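Local coordinates for insecticidal crystal protein Cry35Ab1 (Bacillus thuringiensis, PDB 4JP0) that forms one half of a binary insecticidal toxin that, together with its partner Cry34Ab1, is active on western corn rootworm larvae, at residues L2-N15 / P131-L145. Residues are numbered along the deposited sequence; the frame is centred on the assembly and turned at random.
Sequences LDTNKVYEISNHAN and PNQQWNLTSVQTIQL
Leu137 CD2 sits over one face of the Tyr8 ring, a CH-pi contact 4.1 Å from the centroid. Lys6 CB covers the opposite face. At the ring edge, Tyr8 OH donates to Asp3 O, and Lys6 NZ forms a salt bridge with Asp3 OD2. Asn12 ND2 lies over one face of the Trp135 indole, toward its rim, 3.4 Å from Trp135 CZ2. With Asn12 CG anti to the backbone N (chi1 -173°), ND2 also reaches Asn132 O at 3.2 Å, from above that carbonyl plane. Asn12 OD1 accepts from Asn15 N, an Asx motif that helps fix the rotation of the Asn12 amide. Trp135 NE1 is bonded to Leu110 O. Pro131 O and a water lie at the His13 ring edge, in plane. Strands 6-12 and 135-142 run antiparallel, with paired backbone bonds at Glu9-Thr138 and Ser11-Asn136. Val140 and Gln141 both face Val7 in a classic beta bulge: Val140 N donates to Val7 O, and Val7 N to Gln141 O at 2.8 Å. Beyond it, Asn5 O accepts from Ile143 N at 2.9 Å. A water bridges Ser11 OG and Asn136 ND2. Pairing of the first and last strands closes the N-terminal lectin-like domain, consistent with the ricin B-type beta-trefoil.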
loop_
_atom_site.group_PDB
_atom_site.type_symbol
_atom_site.label_atom_id
_atom_site.label_comp_id
_atom_site.label_asym_id
_atom_site.label_seq_id
_atom_site.Cartn_x
_atom_site.Cartn_y
_atom_site.Cartn_z
ATOM N N LEU A 2 15.678 13.887 5.165
ATOM C CA LEU A 2 15.057 14.871 6.092
ATOM C C LEU A 2 13.892 14.247 6.863
ATOM O O LEU A 2 13.324 13.262 6.407
ATOM C CB LEU A 2 14.483 16.005 5.254
ATOM C CG LEU A 2 15.437 17.017 4.673
ATOM C CD1 LEU A 2 14.808 17.468 3.403
ATOM C CD2 LEU A 2 15.624 18.163 5.627
ATOM N N ASP A 3 13.511 14.819 8.001
ATOM C CA ASP A 3 12.290 14.368 8.663
ATOM C C ASP A 3 11.099 14.731 7.797
ATOM O O ASP A 3 11.029 15.851 7.266
ATOM C CB ASP A 3 12.087 15.048 10.020
ATOM C CG ASP A 3 13.175 14.720 11.019
ATOM O OD1 ASP A 3 13.680 13.579 11.017
ATOM O OD2 ASP A 3 13.592 15.560 11.838
ATOM N N THR A 4 10.134 13.826 7.675
ATOM C CA THR A 4 8.960 14.113 6.878
ATOM C C THR A 4 7.666 14.150 7.700
ATOM O O THR A 4 6.572 13.884 7.165
ATOM C CB THR A 4 8.843 13.126 5.702
ATOM O OG1 THR A 4 9.007 11.777 6.178
ATOM C CG2 THR A 4 10.029 13.338 4.726
ATOM N N ASN A 5 7.781 14.444 8.985
ATOM C CA ASN A 5 6.599 14.646 9.806
ATOM C C ASN A 5 6.597 16.059 10.345
ATOM O O ASN A 5 6.132 16.329 11.436
ATOM C CB ASN A 5 6.554 13.628 10.953
ATOM C CG ASN A 5 7.703 13.799 11.924
ATOM O OD1 ASN A 5 8.804 14.247 11.559
ATOM N ND2 ASN A 5 7.456 13.433 13.172
ATOM N N LYS A 6 7.103 16.978 9.538
ATOM C CA LYS A 6 7.178 18.380 9.942
ATOM C C LYS A 6 6.560 19.332 8.945
ATOM O O LYS A 6 6.525 19.061 7.726
ATOM C CB LYS A 6 8.658 18.774 10.114
ATOM C CG LYS A 6 9.284 18.157 11.356
ATOM C CD LYS A 6 10.787 18.492 11.431
ATOM C CE LYS A 6 11.337 18.097 12.796
ATOM N NZ LYS A 6 12.801 17.938 12.720
ATOM N N VAL A 7 6.147 20.485 9.455
ATOM C CA VAL A 7 5.730 21.579 8.604
ATOM C C VAL A 7 6.959 22.503 8.540
ATOM O O VAL A 7 7.500 22.897 9.575
ATOM C CB VAL A 7 4.532 22.379 9.244
ATOM C CG1 VAL A 7 4.150 23.545 8.354
ATOM C CG2 VAL A 7 3.319 21.443 9.463
ATOM N N TYR A 8 7.402 22.832 7.336
ATOM C CA TYR A 8 8.611 23.601 7.152
ATOM C C TYR A 8 8.345 24.938 6.514
ATOM O O TYR A 8 7.429 25.066 5.734
ATOM C CB TYR A 8 9.513 22.852 6.163
ATOM C CG TYR A 8 10.173 21.615 6.691
ATOM C CD1 TYR A 8 9.707 20.347 6.333
ATOM C CD2 TYR A 8 11.286 21.699 7.519
ATOM C CE1 TYR A 8 10.353 19.204 6.806
ATOM C CE2 TYR A 8 11.919 20.548 8.002
ATOM C CZ TYR A 8 11.461 19.321 7.621
ATOM O OH TYR A 8 12.089 18.188 8.051
ATOM N N GLU A 9 9.182 25.916 6.808
ATOM C CA GLU A 9 9.204 27.159 6.034
ATOM C C GLU A 9 10.487 27.058 5.239
ATOM O O GLU A 9 11.477 26.520 5.732
ATOM C CB GLU A 9 9.247 28.389 6.970
ATOM C CG GLU A 9 7.893 28.603 7.623
ATOM C CD GLU A 9 7.865 29.773 8.573
ATOM O OE1 GLU A 9 8.943 30.300 8.943
ATOM O OE2 GLU A 9 6.752 30.156 8.950
ATOM N N ILE A 10 10.491 27.540 4.018
ATOM C CA ILE A 10 11.689 27.421 3.149
ATOM C C ILE A 10 12.163 28.821 2.772
ATOM O O ILE A 10 11.415 29.604 2.210
ATOM C CB ILE A 10 11.360 26.605 1.880
ATOM C CG1 ILE A 10 10.961 25.182 2.252
ATOM C CG2 ILE A 10 12.529 26.546 0.922
ATOM C CD1 ILE A 10 10.428 24.391 1.022
ATOM N N SER A 11 13.393 29.157 3.138
ATOM C CA SER A 11 13.899 30.509 2.896
ATOM C C SER A 11 15.222 30.497 2.146
ATOM O O SER A 11 15.994 29.543 2.239
ATOM C CB SER A 11 14.056 31.292 4.221
ATOM O OG SER A 11 14.919 30.635 5.120
ATOM N N ASN A 12 15.498 31.584 1.434
ATOM C CA ASN A 12 16.690 31.635 0.629
ATOM C C ASN A 12 17.940 32.100 1.400
ATOM O O ASN A 12 17.901 33.063 2.189
ATOM C CB ASN A 12 16.471 32.563 -0.545
ATOM C CG ASN A 12 17.633 32.529 -1.525
ATOM O OD1 ASN A 12 18.452 33.435 -1.554
ATOM N ND2 ASN A 12 17.708 31.467 -2.323
ATOM N N HIS A 13 19.044 31.404 1.175
ATOM C CA HIS A 13 20.297 31.759 1.854
ATOM C C HIS A 13 20.769 33.167 1.509
ATOM O O HIS A 13 21.169 33.907 2.399
ATOM C CB HIS A 13 21.381 30.742 1.482
ATOM C CG HIS A 13 22.761 31.080 1.982
ATOM N ND1 HIS A 13 23.151 30.888 3.289
ATOM C CD2 HIS A 13 23.867 31.482 1.322
ATOM C CE1 HIS A 13 24.429 31.189 3.424
ATOM N NE2 HIS A 13 24.883 31.574 2.248
ATOM N N ALA A 14 20.709 33.534 0.230
ATOM C CA ALA A 14 21.219 34.845 -0.204
ATOM C C ALA A 14 20.359 36.020 0.240
ATOM O O ALA A 14 20.889 37.008 0.712
ATOM C CB ALA A 14 21.365 34.932 -1.736
ATOM N N ASN A 15 19.047 35.911 0.076
ATOM C CA ASN A 15 18.187 37.088 0.244
ATOM C C ASN A 15 17.217 37.066 1.423
ATOM O O ASN A 15 16.526 38.052 1.683
ATOM C CB ASN A 15 17.473 37.375 -1.077
ATOM C CG ASN A 15 16.421 36.329 -1.442
ATOM O OD1 ASN A 15 15.782 35.696 -0.585
ATOM N ND2 ASN A 15 16.182 36.200 -2.731
ATOM N N PRO A 131 25.030 31.448 -4.003
ATOM C CA PRO A 131 24.283 31.538 -2.746
ATOM C C PRO A 131 22.784 31.632 -3.023
ATOM O O PRO A 131 22.000 31.293 -2.127
ATOM C CB PRO A 131 24.833 32.826 -2.113
ATOM C CG PRO A 131 25.345 33.597 -3.280
ATOM C CD PRO A 131 25.993 32.553 -4.172
ATOM N N ASN A 132 22.393 32.095 -4.222
ATOM C CA ASN A 132 20.982 32.169 -4.596
ATOM C C ASN A 132 20.336 30.799 -4.898
ATOM O O ASN A 132 19.114 30.689 -5.046
ATOM C CB ASN A 132 20.794 33.136 -5.763
ATOM C CG ASN A 132 20.934 34.609 -5.310
ATOM O OD1 ASN A 132 20.023 35.157 -4.684
ATOM N ND2 ASN A 132 22.082 35.215 -5.577
ATOM N N GLN A 133 21.149 29.762 -4.908
ATOM C CA GLN A 133 20.673 28.410 -5.107
ATOM C C GLN A 133 20.749 27.619 -3.789
ATOM O O GLN A 133 20.579 26.409 -3.774
ATOM C CB GLN A 133 21.517 27.747 -6.215
ATOM C CG GLN A 133 21.212 28.397 -7.594
ATOM C CD GLN A 133 21.970 27.741 -8.726
ATOM O OE1 GLN A 133 22.994 27.122 -8.492
ATOM N NE2 GLN A 133 21.433 27.826 -9.947
ATOM N N GLN A 134 20.943 28.318 -2.668
ATOM C CA GLN A 134 20.998 27.630 -1.382
ATOM C C GLN A 134 19.759 28.011 -0.537
ATOM O O GLN A 134 19.363 29.175 -0.497
ATOM C CB GLN A 134 22.263 27.970 -0.597
ATOM C CG GLN A 134 23.581 27.999 -1.400
ATOM C CD GLN A 134 23.852 26.694 -2.091
ATOM O OE1 GLN A 134 23.800 25.644 -1.455
ATOM N NE2 GLN A 134 24.169 26.749 -3.398
ATOM N N TRP A 135 19.216 27.034 0.183
ATOM C CA TRP A 135 17.937 27.173 0.874
ATOM C C TRP A 135 17.992 26.579 2.270
ATOM O O TRP A 135 18.664 25.571 2.505
ATOM C CB TRP A 135 16.837 26.438 0.066
ATOM C CG TRP A 135 16.727 26.975 -1.335
ATOM C CD1 TRP A 135 17.454 26.607 -2.402
ATOM C CD2 TRP A 135 15.950 28.102 -1.746
ATOM N NE1 TRP A 135 17.155 27.392 -3.492
ATOM C CE2 TRP A 135 16.227 28.325 -3.118
ATOM C CE3 TRP A 135 14.986 28.897 -1.115
ATOM C CZ2 TRP A 135 15.602 29.328 -3.864
ATOM C CZ3 TRP A 135 14.343 29.895 -1.856
ATOM C CH2 TRP A 135 14.660 30.106 -3.227
ATOM N N ASN A 136 17.239 27.200 3.180
ATOM C CA ASN A 136 17.152 26.753 4.544
ATOM C C ASN A 136 15.766 26.254 4.828
ATOM O O ASN A 136 14.811 26.841 4.356
ATOM C CB ASN A 136 17.448 27.927 5.461
ATOM C CG ASN A 136 18.890 28.409 5.311
ATOM O OD1 ASN A 136 19.835 27.599 5.303
ATOM N ND2 ASN A 136 19.061 29.706 5.150
ATOM N N LEU A 137 15.683 25.180 5.628
ATOM C CA LEU A 137 14.400 24.620 6.039
ATOM C C LEU A 137 14.232 24.827 7.522
ATOM O O LEU A 137 15.103 24.398 8.333
ATOM C CB LEU A 137 14.282 23.140 5.650
ATOM C CG LEU A 137 13.651 22.918 4.252
ATOM C CD1 LEU A 137 14.539 23.373 3.134
ATOM C CD2 LEU A 137 13.288 21.431 4.059
ATOM N N THR A 138 13.149 25.494 7.899
ATOM C CA THR A 138 12.893 25.775 9.294
ATOM C C THR A 138 11.653 25.010 9.730
ATOM O O THR A 138 10.602 25.191 9.144
ATOM C CB THR A 138 12.621 27.284 9.431
ATOM O OG1 THR A 138 13.764 28.021 8.958
ATOM C CG2 THR A 138 12.447 27.688 10.909
ATOM N N SER A 139 11.773 24.157 10.735
ATOM C CA SER A 139 10.610 23.413 11.253
ATOM C C SER A 139 9.719 24.260 12.157
ATOM O O SER A 139 10.198 24.807 13.154
ATOM C CB SER A 139 11.072 22.196 12.038
ATOM O OG SER A 139 9.909 21.483 12.492
ATOM N N VAL A 140 8.437 24.385 11.825
ATOM C CA VAL A 140 7.543 25.185 12.661
ATOM C C VAL A 140 6.539 24.323 13.362
ATOM O O VAL A 140 5.844 24.818 14.251
ATOM C CB VAL A 140 6.800 26.331 11.848
ATOM C CG1 VAL A 140 7.803 27.321 11.332
ATOM C CG2 VAL A 140 5.988 25.742 10.693
ATOM N N GLN A 141 6.447 23.045 12.966
ATOM C CA GLN A 141 5.564 22.098 13.650
ATOM C C GLN A 141 6.026 20.678 13.377
ATOM O O GLN A 141 6.449 20.368 12.273
ATOM C CB GLN A 141 4.100 22.263 13.210
ATOM C CG GLN A 141 3.124 21.406 14.043
ATOM C CD GLN A 141 1.668 21.695 13.707
ATOM O OE1 GLN A 141 1.373 22.623 12.960
ATOM N NE2 GLN A 141 0.773 20.910 14.249
ATOM N N THR A 142 5.962 19.827 14.390
ATOM C CA THR A 142 6.240 18.414 14.205
ATOM C C THR A 142 4.975 17.638 14.626
ATOM O O THR A 142 4.401 17.899 15.706
ATOM C CB THR A 142 7.442 17.970 15.075
ATOM O OG1 THR A 142 8.620 18.664 14.655
ATOM C CG2 THR A 142 7.778 16.480 14.806
ATOM N N ILE A 143 4.558 16.703 13.785
ATOM C CA ILE A 143 3.410 15.859 14.046
ATOM C C ILE A 143 3.918 14.489 14.409
ATOM O O ILE A 143 4.670 13.877 13.651
ATOM C CB ILE A 143 2.546 15.720 12.768
ATOM C CG1 ILE A 143 2.259 17.070 12.142
ATOM C CG2 ILE A 143 1.225 14.931 13.077
ATOM C CD1 ILE A 143 1.537 17.925 13.022
ATOM N N GLN A 144 3.491 13.977 15.553
ATOM C CA GLN A 144 3.890 12.633 15.974
ATOM C C GLN A 144 3.111 11.614 15.132
ATOM O O GLN A 144 1.891 11.736 14.929
ATOM C CB GLN A 144 3.620 12.439 17.482
ATOM C CG GLN A 144 4.358 13.431 18.446
ATOM C CD GLN A 144 5.892 13.317 18.401
ATOM O OE1 GLN A 144 6.433 12.249 18.097
ATOM N NE2 GLN A 144 6.592 14.415 18.725
ATOM N N LEU A 145 3.819 10.617 14.624
ATOM C CA LEU A 145 3.197 9.651 13.716
ATOM C C LEU A 145 2.773 8.375 14.419
ATOM O O LEU A 145 3.289 8.060 15.467
ATOM C CB LEU A 145 4.153 9.334 12.582
ATOM C CG LEU A 145 4.468 10.532 11.680
ATOM C CD1 LEU A 145 4.989 10.024 10.362
ATOM C CD2 LEU A 145 3.224 11.387 11.442
HETATM O O HOH W 1 13.572 28.643 6.610
HETATM O O HOH W 2 17.062 31.895 6.115
HETATM O O HOH W 3 21.865 30.593 5.512
HETATM O O HOH W 4 18.172 37.119 -4.632
#